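Local coordinates for protein adenosine deaminase 1 (Arthrobacter aurescens, PDB 3RYS) that probably catalyses the zinc-dependent hydrolytic deamination of adenine to hypoxanthine, a step of purine salvage and nitrogen catabolism, at residues 17-22 and 220-225; 193-198 and 317-322. One frame throughout, in Å; residues are numbered along the deposited sequence.

Contact 1: residues 17-22 and 220-225. With ZN (zinc ion), chain C; ADE (adenine), chain D.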
loop_
_atom_site.group_PDB
_atom_site.type_symbol
_atom_site.label_atom_id
_atom_site.label_comp_id
_atom_site.label_asym_id
_atom_site.label_seq_id
_atom_site.Cartn_x
_atom_site.Cartn_y
_atom_site.Cartn_z
ATOM N N GLU A 17 -1.448 -3.517 -7.811
ATOM C CA GLU A 17 -1.043 -2.662 -6.700
ATOM C C GLU A 17 -0.836 -3.498 -5.431
ATOM O O GLU A 17 -1.772 -4.110 -4.913
ATOM C CB GLU A 17 -2.046 -1.526 -6.467
ATOM C CG GLU A 17 -1.512 -0.417 -5.564
ATOM C CD GLU A 17 -2.288 0.891 -5.691
ATOM O OE1 GLU A 17 -3.475 0.854 -6.073
ATOM O OE2 GLU A 17 -1.703 1.959 -5.408
ATOM N N LEU A 18 0.405 -3.527 -4.953
ATOM C CA LEU A 18 0.782 -4.370 -3.826
ATOM C C LEU A 18 0.954 -3.570 -2.538
ATOM O O LEU A 18 0.997 -4.134 -1.443
ATOM C CB LEU A 18 2.082 -5.113 -4.139
ATOM C CG LEU A 18 2.116 -5.950 -5.417
ATOM C CD1 LEU A 18 3.466 -6.640 -5.559
ATOM C CD2 LEU A 18 0.984 -6.963 -5.425
ATOM N N HIS A 19 1.066 -2.254 -2.680
ATOM C CA HIS A 19 1.282 -1.367 -1.544
ATOM C C HIS A 19 0.190 -0.301 -1.520
ATOM O O HIS A 19 0.269 0.701 -2.237
ATOM C CB HIS A 19 2.664 -0.713 -1.646
ATOM C CG HIS A 19 3.044 0.104 -0.451
ATOM N ND1 HIS A 19 4.353 0.266 -0.047
ATOM C CD2 HIS A 19 2.290 0.803 0.430
ATOM C CE1 HIS A 19 4.390 1.035 1.026
ATOM N NE2 HIS A 19 3.150 1.371 1.338
ATOM N N LEU A 20 -0.833 -0.524 -0.702
ATOM C CA LEU A 20 -1.963 0.392 -0.637
ATOM C C LEU A 20 -2.776 0.236 0.638
ATOM O O LEU A 20 -3.251 -0.855 0.954
ATOM C CB LEU A 20 -2.880 0.203 -1.839
ATOM C CG LEU A 20 -4.149 1.042 -1.710
ATOM C CD1 LEU A 20 -4.356 1.871 -2.959
ATOM C CD2 LEU A 20 -5.378 0.190 -1.380
ATOM N N HIS A 21 -2.944 1.343 1.354
ATOM C CA HIS A 21 -3.726 1.360 2.581
ATOM C C HIS A 21 -5.152 1.805 2.291
ATOM O O HIS A 21 -5.376 2.889 1.757
ATOM C CB HIS A 21 -3.080 2.299 3.589
ATOM C CG HIS A 21 -1.636 2.011 3.831
ATOM N ND1 HIS A 21 -1.193 1.283 4.914
ATOM C CD2 HIS A 21 -0.530 2.348 3.127
ATOM C CE1 HIS A 21 0.123 1.188 4.870
ATOM N NE2 HIS A 21 0.549 1.822 3.795
ATOM N N ILE A 22 -6.118 0.966 2.638
ATOM C CA ILE A 22 -7.506 1.266 2.317
ATOM C C ILE A 22 -7.972 2.564 2.977
ATOM O O ILE A 22 -8.761 3.309 2.400
ATOM C CB ILE A 22 -8.445 0.088 2.659
ATOM C CG1 ILE A 22 -9.714 0.165 1.811
ATOM C CG2 ILE A 22 -8.757 0.048 4.147
ATOM C CD1 ILE A 22 -9.444 0.205 0.321
ATOM N N ARG A 220 8.204 -9.299 0.924
ATOM C CA ARG A 220 8.547 -8.109 0.152
ATOM C C ARG A 220 8.648 -6.864 1.027
ATOM O O ARG A 220 7.983 -6.760 2.054
ATOM C CB ARG A 220 7.611 -7.897 -1.051
ATOM C CG ARG A 220 6.128 -8.075 -0.788
ATOM C CD ARG A 220 5.307 -7.762 -2.047
ATOM N NE ARG A 220 3.954 -7.337 -1.705
ATOM C CZ ARG A 220 2.856 -8.039 -1.963
ATOM N NH1 ARG A 220 2.930 -9.196 -2.597
ATOM N NH2 ARG A 220 1.675 -7.566 -1.601
ATOM N N ILE A 221 9.513 -5.940 0.623
ATOM C CA ILE A 221 9.762 -4.730 1.391
ATOM C C ILE A 221 8.894 -3.589 0.880
ATOM O O ILE A 221 8.782 -3.365 -0.329
ATOM C CB ILE A 221 11.245 -4.310 1.316
ATOM C CG1 ILE A 221 12.133 -5.329 2.037
ATOM C CG2 ILE A 221 11.438 -2.925 1.910
ATOM C CD1 ILE A 221 12.003 -5.297 3.539
ATOM N N ASP A 222 8.276 -2.869 1.807
ATOM C CA ASP A 222 7.418 -1.756 1.440
ATOM C C ASP A 222 8.171 -0.431 1.544
ATOM O O ASP A 222 8.728 -0.098 2.592
ATOM C CB ASP A 222 6.144 -1.780 2.284
ATOM C CG ASP A 222 5.317 -3.038 2.041
ATOM O OD1 ASP A 222 5.061 -3.368 0.861
ATOM O OD2 ASP A 222 4.927 -3.700 3.024
ATOM N N HIS A 223 8.189 0.304 0.433
ATOM C CA HIS A 223 9.047 1.475 0.253
ATOM C C HIS A 223 10.486 1.050 -0.077
ATOM O O HIS A 223 10.824 0.840 -1.241
ATOM C CB HIS A 223 8.999 2.414 1.466
ATOM C CG HIS A 223 7.697 3.138 1.618
ATOM N ND1 HIS A 223 7.224 4.027 0.676
ATOM C CD2 HIS A 223 6.769 3.112 2.606
ATOM C CE1 HIS A 223 6.058 4.508 1.071
ATOM N NE2 HIS A 223 5.762 3.974 2.241
ATOM N N GLY A 224 11.325 0.928 0.946
ATOM C CA GLY A 224 12.675 0.421 0.772
ATOM C C GLY A 224 13.661 1.360 0.096
ATOM O O GLY A 224 14.779 0.960 -0.218
ATOM N N ILE A 225 13.269 2.611 -0.121
ATOM C CA ILE A 225 14.119 3.535 -0.864
ATOM C C ILE A 225 15.434 3.881 -0.158
ATOM O O ILE A 225 16.415 4.254 -0.808
ATOM C CB ILE A 225 13.384 4.837 -1.225
ATOM C CG1 ILE A 225 12.918 5.553 0.043
ATOM C CG2 ILE A 225 12.214 4.551 -2.162
ATOM C CD1 ILE A 225 12.589 7.020 -0.177
HETATM ZN ZN ZN C . 2.626 2.692 3.156
HETATM N N9 ADE D . 0.522 4.126 7.291
HETATM C C8 ADE D . -0.166 4.364 6.131
HETATM N N7 ADE D . 0.599 4.624 5.091
HETATM C C5 ADE D . 1.883 4.555 5.613
HETATM C C6 ADE D . 3.155 4.734 5.027
HETATM N N6 ADE D . 3.328 5.035 3.735
HETATM N N1 ADE D . 4.239 4.594 5.824
HETATM C C2 ADE D . 4.054 4.294 7.119
HETATM N N3 ADE D . 2.913 4.100 7.784
HETATM C C4 ADE D . 1.856 4.248 6.966
#
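Adenine N6 is the polar atom on which H19 and H223 converge, the first through the metal and the second directly. Zinc lies 2.5 Å from adenine N6, while H223 NE2 approaches the same N6 to 3.0 Å, with the adenine atom near the plane of the H223 ring. The metal is held by H19 NE2 and H21 NE2, each 2.3 Å from zinc; H199 and D280 complete the protein ligands. The H21 ring turns one face to the substrate, its NE2 3.1 Å from adenine N7.

Between the segments the rings of H19 and H223 form a T-shaped pair: centroids 4.6 Å apart, planes at 68°, with the CE1 edge of H19 directed over the rim of the H223 face. H19 reaches this place because its CG is anti to the backbone N (chi1 -174°), which carries the ring out toward the metal. H19 and H21 form the HxH pair that follows the first strand of the TIM barrel in metallo-dependent hydrolases, and 220-221 is the sixth strand of the same parallel sheet.

Deeper in the barrel, D222 CB lies 3.5 Å from H19 CE1, and the carboxylate is inclined 69° to the ring. Both H19 ND1 and D222 OD1 hydrogen-bond to T245 OG1, a second-shell link that, with the zinc bond at NE2, would restrain the rotation of the imidazole. Further from the zinc, L18 covers one face of the R220 guanidinium, L18 CB being 3.6 Å from R220 NH2, which is salt-bridged to E99.

Contact 2: residues 193-198 and 317-322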
loop_
_atom_site.group_PDB
_atom_site.type_symbol
_atom_site.label_atom_id
_atom_site.label_comp_id
_atom_site.label_asym_id
_atom_site.label_seq_id
_atom_site.Cartn_x
_atom_site.Cartn_y
_atom_site.Cartn_z
ATOM N N GLY A 193 0.538 -19.761 8.527
ATOM C CA GLY A 193 0.469 -19.866 7.080
ATOM C C GLY A 193 0.239 -18.521 6.421
ATOM O O GLY A 193 -0.082 -18.437 5.233
ATOM N N LEU A 194 0.401 -17.458 7.200
ATOM C CA LEU A 194 0.164 -16.109 6.707
ATOM C C LEU A 194 1.402 -15.563 6.013
ATOM O O LEU A 194 2.527 -15.756 6.474
ATOM C CB LEU A 194 -0.256 -15.184 7.852
ATOM C CG LEU A 194 -1.645 -15.411 8.448
ATOM C CD1 LEU A 194 -1.772 -14.713 9.796
ATOM C CD2 LEU A 194 -2.729 -14.941 7.488
ATOM N N ARG A 195 1.182 -14.884 4.895
ATOM C CA ARG A 195 2.269 -14.259 4.156
ATOM C C ARG A 195 2.722 -12.989 4.864
ATOM O O ARG A 195 1.995 -12.443 5.693
ATOM C CB ARG A 195 1.839 -13.987 2.716
ATOM C CG ARG A 195 1.697 -15.268 1.909
ATOM C CD ARG A 195 1.499 -14.979 0.441
ATOM N NE ARG A 195 2.049 -16.037 -0.403
ATOM C CZ ARG A 195 3.334 -16.130 -0.737
ATOM N NH1 ARG A 195 4.204 -15.235 -0.296
ATOM N NH2 ARG A 195 3.753 -17.122 -1.509
ATOM N N ARG A 196 3.925 -12.523 4.553
ATOM C CA ARG A 196 4.526 -11.447 5.332
ATOM C C ARG A 196 5.074 -10.303 4.495
ATOM O O ARG A 196 5.828 -10.519 3.549
ATOM C CB ARG A 196 5.643 -12.006 6.208
ATOM C CG ARG A 196 5.160 -12.866 7.349
ATOM C CD ARG A 196 6.002 -14.118 7.438
ATOM N NE ARG A 196 5.596 -15.074 6.414
ATOM C CZ ARG A 196 6.441 -15.825 5.716
ATOM N NH1 ARG A 196 7.748 -15.726 5.923
ATOM N NH2 ARG A 196 5.975 -16.665 4.803
ATOM N N ILE A 197 4.687 -9.083 4.854
ATOM C CA ILE A 197 5.309 -7.883 4.309
ATOM C C ILE A 197 5.535 -6.874 5.433
ATOM O O ILE A 197 4.953 -6.995 6.509
ATOM C CB ILE A 197 4.457 -7.236 3.209
ATOM C CG1 ILE A 197 3.135 -6.737 3.792
ATOM C CG2 ILE A 197 4.212 -8.216 2.081
ATOM C CD1 ILE A 197 2.273 -5.991 2.799
ATOM N N ALA A 198 6.384 -5.883 5.185
ATOM C CA ALA A 198 6.659 -4.871 6.195
ATOM C C ALA A 198 7.210 -3.592 5.584
ATOM O O ALA A 198 7.998 -3.631 4.639
ATOM C CB ALA A 198 7.626 -5.415 7.242
ATOM N N SER A 317 5.517 -10.154 -8.444
ATOM C CA SER A 317 5.741 -9.987 -7.014
ATOM C C SER A 317 4.476 -10.233 -6.192
ATOM O O SER A 317 4.549 -10.521 -4.999
ATOM C CB SER A 317 6.307 -8.595 -6.721
ATOM O OG SER A 317 7.510 -8.370 -7.436
ATOM N N SER A 318 3.316 -10.122 -6.830
ATOM C CA SER A 318 2.053 -10.332 -6.126
ATOM C C SER A 318 1.951 -11.747 -5.552
ATOM O O SER A 318 2.717 -12.640 -5.924
ATOM C CB SER A 318 0.859 -10.037 -7.042
ATOM O OG SER A 318 0.762 -10.990 -8.085
ATOM N N PHE A 319 1.007 -11.932 -4.636
ATOM C CA PHE A 319 0.733 -13.242 -4.060
ATOM C C PHE A 319 -0.478 -13.864 -4.746
ATOM O O PHE A 319 -1.186 -14.685 -4.167
ATOM C CB PHE A 319 0.492 -13.139 -2.552
ATOM C CG PHE A 319 1.662 -12.593 -1.785
ATOM C CD1 PHE A 319 2.959 -12.952 -2.119
ATOM C CD2 PHE A 319 1.470 -11.731 -0.716
ATOM C CE1 PHE A 319 4.040 -12.448 -1.410
ATOM C CE2 PHE A 319 2.550 -11.231 -0.002
ATOM C CZ PHE A 319 3.832 -11.591 -0.353
ATOM N N ALA A 320 -0.715 -13.455 -5.987
ATOM C CA ALA A 320 -1.790 -14.020 -6.786
ATOM C C ALA A 320 -1.371 -15.380 -7.341
ATOM O O ALA A 320 -0.188 -15.737 -7.312
ATOM C CB ALA A 320 -2.162 -13.074 -7.912
ATOM N N SER A 321 -2.345 -16.139 -7.837
ATOM C CA SER A 321 -2.078 -17.447 -8.421
ATOM C C SER A 321 -1.212 -17.318 -9.671
ATOM O O SER A 321 -1.286 -16.322 -10.390
ATOM C CB SER A 321 -3.387 -18.137 -8.789
ATOM O OG SER A 321 -3.991 -17.508 -9.908
ATOM N N ASP A 322 -0.395 -18.328 -9.937
ATOM C CA ASP A 322 0.435 -18.306 -11.131
ATOM C C ASP A 322 -0.442 -18.153 -12.375
ATOM O O ASP A 322 -0.016 -17.589 -13.387
ATOM C CB ASP A 322 1.296 -19.567 -11.211
ATOM C CG ASP A 322 2.316 -19.644 -10.089
ATOM O OD1 ASP A 322 2.902 -18.593 -9.744
ATOM O OD2 ASP A 322 2.531 -20.748 -9.548
#
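R195 and F319 meet by stacking. The guanidinium of R195 lies nearly flat on the phenyl ring of F319, with group centres 4.1 Å apart and planes at 21°. The aliphatic part of the same side chain adds a CH-pi contact: R195 CD stands 3.5 Å from the centroid of the F319 ring, over its face. R195 has CG anti to its carbonyl carbon (chi1 -70°) and runs extended to NE, which lays both methylene and guanidinium along the ring. R220 makes a cation-pi contact with the opposite face of F319, so the phenyl ring is sandwiched between two arginines.

At the ring edge the contact is apolar: I197 CG2 comes to 4.0 Å from F319 CE2, near the ring plane.

Polar bonds hold the surroundings in place. R195 NH1 is salt-bridged to E219, F319 N is hydrogen-bonded to E99, and R196 NE bonds to L194 O at 3.1 Å and 160°. Replacing F319 with an alanine would probably leave the guanidinium of R195 without its stacking surface, freer to turn about its E219 bridge, and open a gap beside I197.

Strand 195-200 is thus clasped at its start by the loop joining helices 304-317 and 322-339, a packing at the amino-terminal end of a TIM barrel, the end opposite the zinc site.

Contact 1 is wholly buried, about 4 Å from the centre of the chain, whereas contact 2 is partly exposed, its centre about 13 Å away. Strands 195-200 and 220-221 are sheet neighbours, and the probable hydrogen bond from D222 N to A198 O (2.9 Å) joins them. R220 couples the two contacts: its CG packs on I197 CG2, and its NH1 makes a weak hydrogen bond to S317 O. E99 serves both, its carboxylate meeting R220 as well as F319 N. The chemistry changes along the barrel axis, from metal and substrate binding by imidazoles in 17-22 and 220-225 to arginine-aromatic stacking in 193-198 and 317-322.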